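Local coordinates for putative gdp-fucose protein o-fucosyltransferase 1 (Caenorhabditis elegans, PDB 3ZY2) that is a putative protein O-fucosyltransferase of the GT-B glycosyltransferase clan, holding guanosine-5'-diphosphate in a pocket between its two halves, at residues F46-H51 with D313-S318. Residues are numbered along the deposited sequence; the frame is centred on the assembly and turned at random.
With GDP (guanosine-5'-diphosphate), chain C.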
ATOM      1  N   PHE A  46     -18.584   6.877  -9.090  1.00 11.83           N
ATOM      2  CA  PHE A  46     -18.772   6.181  -7.810  1.00 12.12           C
ATOM      3  C   PHE A  46     -19.171   4.741  -8.030  1.00 13.20           C
ATOM      4  O   PHE A  46     -19.477   4.358  -9.143  1.00 14.07           O
ATOM      5  CB  PHE A  46     -19.784   6.939  -6.938  1.00 12.24           C
ATOM      6  CG  PHE A  46     -19.277   8.289  -6.516  1.00 10.99           C
ATOM      7  CD1 PHE A  46     -18.337   8.366  -5.485  1.00 12.33           C
ATOM      8  CD2 PHE A  46     -19.708   9.463  -7.152  1.00 12.33           C
ATOM      9  CE1 PHE A  46     -17.818   9.616  -5.057  1.00 14.42           C
ATOM     10  CE2 PHE A  46     -19.174  10.730  -6.722  1.00 12.75           C
ATOM     11  CZ  PHE A  46     -18.247  10.780  -5.679  1.00 13.94           C
ATOM     12  N   ILE A  47     -19.127   3.945  -6.976  1.00 12.87           N
ATOM     13  CA  ILE A  47     -19.253   2.512  -7.125  1.00 13.46           C
ATOM     14  C   ILE A  47     -20.323   1.981  -6.195  1.00 13.89           C
ATOM     15  O   ILE A  47     -20.328   2.287  -5.006  1.00 13.62           O
ATOM     16  CB  ILE A  47     -17.897   1.828  -6.849  1.00 13.24           C
ATOM     17  CG1 ILE A  47     -16.816   2.360  -7.811  1.00 15.01           C
ATOM     18  CG2 ILE A  47     -18.028   0.316  -7.048  1.00 15.39           C
ATOM     19  CD1 ILE A  47     -15.417   1.804  -7.588  1.00 16.84           C
ATOM     20  N   GLU A  48     -21.226   1.166  -6.753  1.00 14.51           N
ATOM     21  CA  GLU A  48     -22.283   0.476  -6.001  1.00 15.79           C
ATOM     22  C   GLU A  48     -22.046  -1.011  -6.055  1.00 17.53           C
ATOM     23  O   GLU A  48     -21.744  -1.545  -7.116  1.00 17.46           O
ATOM     24  CB  GLU A  48     -23.652   0.796  -6.597  1.00 16.69           C
ATOM     25  CG  GLU A  48     -24.149   2.189  -6.251  1.00 16.45           C
ATOM     26  CD  GLU A  48     -25.511   2.475  -6.832  1.00 19.50           C
ATOM     27  OE1 GLU A  48     -26.139   1.591  -7.464  1.00 19.92           O
ATOM     28  OE2 GLU A  48     -25.980   3.602  -6.684  1.00 17.97           O
ATOM     29  N   PHE A  49     -22.214  -1.682  -4.928  1.00 19.08           N
ATOM     30  CA  PHE A  49     -22.002  -3.117  -4.863  1.00 22.47           C
ATOM     31  C   PHE A  49     -23.263  -3.948  -4.660  1.00 24.32           C
ATOM     32  O   PHE A  49     -23.197  -5.183  -4.773  1.00 26.51           O
ATOM     33  CB  PHE A  49     -21.007  -3.458  -3.756  1.00 21.93           C
ATOM     34  CG  PHE A  49     -19.639  -2.896  -3.972  1.00 23.61           C
ATOM     35  CD1 PHE A  49     -18.767  -3.453  -4.890  1.00 25.03           C
ATOM     36  CD2 PHE A  49     -19.221  -1.795  -3.234  1.00 24.33           C
ATOM     37  CE1 PHE A  49     -17.491  -2.924  -5.073  1.00 26.14           C
ATOM     38  CE2 PHE A  49     -17.943  -1.251  -3.404  1.00 27.62           C
ATOM     39  CZ  PHE A  49     -17.076  -1.817  -4.320  1.00 27.48           C
ATOM     40  N   LYS A  50     -24.397  -3.309  -4.384  1.00 25.28           N
ATOM     41  CA  LYS A  50     -25.624  -4.050  -4.046  1.00 27.77           C
ATOM     42  C   LYS A  50     -26.397  -4.470  -5.311  1.00 28.24           C
ATOM     43  O   LYS A  50     -27.576  -4.170  -5.491  1.00 29.27           O
ATOM     44  CB  LYS A  50     -26.448  -3.293  -2.974  1.00 27.89           C
ATOM     45  CG  LYS A  50     -27.672  -2.430  -3.396  1.00 31.34           C
ATOM     46  CD  LYS A  50     -27.417  -1.415  -4.524  1.00 34.07           C
ATOM     47  CE  LYS A  50     -26.717  -0.156  -4.039  1.00 33.68           C
ATOM     48  NZ  LYS A  50     -25.280  -0.426  -3.805  1.00 31.72           N
ATOM     49  N   HIS A  51     -25.687  -5.166  -6.188  1.00 28.59           N
ATOM     50  CA  HIS A  51     -26.214  -5.628  -7.462  1.00 29.37           C
ATOM     51  C   HIS A  51     -25.521  -6.935  -7.797  1.00 30.21           C
ATOM     52  O   HIS A  51     -24.547  -7.309  -7.136  1.00 30.90           O
ATOM     53  CB  HIS A  51     -25.907  -4.616  -8.574  1.00 29.17           C
ATOM     54  CG  HIS A  51     -26.356  -3.224  -8.274  1.00 27.58           C
ATOM     55  ND1 HIS A  51     -27.669  -2.817  -8.397  1.00 28.84           N
ATOM     56  CD2 HIS A  51     -25.657  -2.135  -7.867  1.00 27.38           C
ATOM     57  CE1 HIS A  51     -27.759  -1.538  -8.066  1.00 28.00           C
ATOM     58  NE2 HIS A  51     -26.554  -1.101  -7.749  1.00 27.27           N
ATOM     59  N   ASP A 313     -35.483   2.306   0.283  1.00 22.33           N
ATOM     60  CA  ASP A 313     -34.586   3.337   0.821  1.00 20.81           C
ATOM     61  C   ASP A 313     -33.464   3.621  -0.188  1.00 20.21           C
ATOM     62  O   ASP A 313     -32.571   2.785  -0.367  1.00 20.50           O
ATOM     63  CB  ASP A 313     -34.009   2.910   2.196  1.00 20.15           C
ATOM     64  CG  ASP A 313     -33.250   4.031   2.902  1.00 20.30           C
ATOM     65  OD1 ASP A 313     -32.403   4.692   2.285  1.00 19.48           O
ATOM     66  OD2 ASP A 313     -33.476   4.219   4.104  1.00 17.94           O
ATOM     67  N   ASP A 314     -33.549   4.782  -0.864  1.00 18.27           N
ATOM     68  CA  ASP A 314     -32.551   5.235  -1.864  1.00 17.87           C
ATOM     69  C   ASP A 314     -31.475   5.974  -1.122  1.00 16.53           C
ATOM     70  O   ASP A 314     -31.749   7.010  -0.489  1.00 16.84           O
ATOM     71  CB  ASP A 314     -33.139   6.234  -2.859  1.00 18.05           C
ATOM     72  CG  ASP A 314     -32.147   6.603  -3.955  1.00 22.88           C
ATOM     73  OD1 ASP A 314     -32.112   5.862  -4.966  1.00 27.39           O
ATOM     74  OD2 ASP A 314     -31.389   7.610  -3.858  1.00 18.25           O
ATOM     75  N   MET A 315     -30.253   5.457  -1.154  1.00 15.17           N
ATOM     76  CA  MET A 315     -29.245   5.990  -0.248  1.00 14.10           C
ATOM     77  C   MET A 315     -28.967   7.479  -0.463  1.00 12.17           C
ATOM     78  O   MET A 315     -28.690   8.191   0.505  1.00 13.17           O
ATOM     79  CB  MET A 315     -27.953   5.167  -0.248  1.00 14.37           C
ATOM     80  CG  MET A 315     -26.978   5.494  -1.379  1.00 16.86           C
ATOM     81  SD  MET A 315     -25.490   4.438  -1.350  1.00 20.97           S
ATOM     82  CE  MET A 315     -26.134   3.158  -2.362  1.00 20.17           C
ATOM     83  N   TYR A 316     -28.996   7.945  -1.718  1.00 11.08           N
ATOM     84  CA  TYR A 316     -28.556   9.317  -1.983  1.00 11.53           C
ATOM     85  C   TYR A 316     -29.633  10.302  -1.580  1.00 11.76           C
ATOM     86  O   TYR A 316     -29.338  11.344  -0.965  1.00 12.06           O
ATOM     87  CB  TYR A 316     -28.141   9.494  -3.449  1.00 11.64           C
ATOM     88  CG  TYR A 316     -27.217   8.396  -3.910  1.00 11.44           C
ATOM     89  CD1 TYR A 316     -25.882   8.339  -3.464  1.00 12.03           C
ATOM     90  CD2 TYR A 316     -27.682   7.377  -4.764  1.00 11.85           C
ATOM     91  CE1 TYR A 316     -25.018   7.295  -3.868  1.00 12.35           C
ATOM     92  CE2 TYR A 316     -26.814   6.337  -5.172  1.00 12.38           C
ATOM     93  CZ  TYR A 316     -25.489   6.311  -4.717  1.00 12.97           C
ATOM     94  OH  TYR A 316     -24.589   5.312  -5.085  1.00 14.60           O
ATOM     95  N   THR A 317     -30.870   9.962  -1.898  1.00 13.12           N
ATOM     96  CA  THR A 317     -32.000  10.799  -1.515  1.00 13.56           C
ATOM     97  C   THR A 317     -32.110  10.797   0.009  1.00 12.33           C
ATOM     98  O   THR A 317     -32.379  11.847   0.599  1.00 13.06           O
ATOM     99  CB  THR A 317     -33.310  10.381  -2.191  1.00 14.44           C
ATOM    100  OG1 THR A 317     -33.126  10.435  -3.620  1.00 17.53           O
ATOM    101  CG2 THR A 317     -34.442  11.324  -1.801  1.00 16.04           C
ATOM    102  N   SER A 318     -31.802   9.673   0.654  1.00 12.11           N
ATOM    103  CA  SER A 318     -31.775   9.655   2.135  1.00 11.68           C
ATOM    104  C   SER A 318     -30.737  10.623   2.674  1.00 11.68           C
ATOM    105  O   SER A 318     -31.020  11.361   3.612  1.00 11.42           O
ATOM    106  CB  SER A 318     -31.534   8.257   2.711  1.00 13.48           C
ATOM    107  OG  SER A 318     -32.694   7.450   2.543  1.00 16.14           O
TER
HETATM  108  PB  GDP C1381     -20.036   3.063   6.626  0.50 29.74           P
HETATM  109  O1B GDP C1381     -21.391   3.369   7.147  0.50 17.02           O
HETATM  110  O2B GDP C1381     -18.717   3.887   6.765  0.50 22.43           O
HETATM  111  O3B GDP C1381     -19.878   1.582   5.919  0.50 23.19           O
HETATM  112  O3A GDP C1381     -20.662   3.758   5.183  0.50 15.80           O
HETATM  113  PA  GDP C1381     -20.226   3.329   3.578  0.50 25.82           P
HETATM  114  O1A GDP C1381     -21.429   4.474   3.046  0.50 17.65           O
HETATM  115  O2A GDP C1381     -18.970   3.328   3.143  0.50 10.46           O
HETATM  116  O5' GDP C1381     -20.870   1.683   3.880  0.50 24.32           O
HETATM  117  C5' GDP C1381     -22.097   2.078   3.963  0.50 20.91           C
HETATM  118  C4' GDP C1381     -23.155   1.538   3.332  0.50 28.72           C
HETATM  119  O4' GDP C1381     -24.196   0.690   3.607  0.50 28.48           O
HETATM  120  C3' GDP C1381     -23.648   2.637   2.641  0.50 23.44           C
HETATM  121  O3' GDP C1381     -23.187   3.233   1.076  0.50 21.22           O
HETATM  122  C2' GDP C1381     -25.528   2.099   1.646  0.50 50.32           C
HETATM  123  O2' GDP C1381     -25.076   1.395   0.576  0.50 20.56           O
HETATM  124  C1' GDP C1381     -25.716   1.283   2.913  0.50 29.92           C
HETATM  125  N9  GDP C1381     -26.231   2.085   3.775  0.50 25.66           N
HETATM  126  C8  GDP C1381     -25.498   2.637   5.354  0.50 26.93           C
HETATM  127  N7  GDP C1381     -26.587   3.321   5.506  0.50 30.98           N
HETATM  128  C5  GDP C1381     -27.634   3.466   4.794  0.50 21.33           C
HETATM  129  C6  GDP C1381     -29.200   4.188   4.581  0.50 26.25           C
HETATM  130  O6  GDP C1381     -29.387   4.845   5.496  0.50 22.12           O
HETATM  131  N1  GDP C1381     -29.559   3.815   3.637  0.50 22.09           N
HETATM  132  C2  GDP C1381     -29.361   3.103   2.637  0.50 23.77           C
HETATM  133  N2  GDP C1381     -29.875   2.883   1.811  0.50 19.79           N
HETATM  134  N3  GDP C1381     -28.063   2.244   2.384  0.50 25.23           N
HETATM  135  C4  GDP C1381     -27.276   2.524   3.561  0.50 22.66           C
HETATM  136  O   HOH W   1     -22.510   3.799  -3.649  1.00 16.54           O
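M315 and D313 line the GDP pocket of this GT-B fold, and the pair formed by E48 of strand 46-48 and Y316 of helix 315-324 lies next to it in the second shell. Strand 46-48 follows strand 40-42 of the N-terminal parallel sheet and pairs antiparallel with strand 55-57, whereas the helix belongs to the C-terminal half, so the contact bridges the two halves next to the nucleotide. Y316 OH donates to E48 OE2 at 2.7 Å; OE2 takes the proton on its anti lone pair, away from OE1. Carboxylate and ring are nearly coplanar, 17° apart, and OE2 sits at the ring edge, 3.2 Å from Y316 CE2. E48 reaches the phenol because its chain is extended beyond CG (chi2 -179°). H51 NE2 donates to the other oxygen, E48 OE1, at 2.7 Å, so both carboxylate oxygens are held. A water donates to both I47 O and Y316 OH, giving the phenol oxygen a second tie to the strand. F20 meets the Y316 ring edge-to-face. M315 CG lies 3.5 Å above the centre of one face of the same ring. D314 caps the helix through OD2, which accepts from T317 N. Before the cap, D313 OD1 accepts from GDP N2 at 3.1 Å and, weakly, from GDP N1. K50 and M315 also meet tip to tip, CE to CE at 3.8 Å, and M315 SD lies 3.6 Å from GDP O3'.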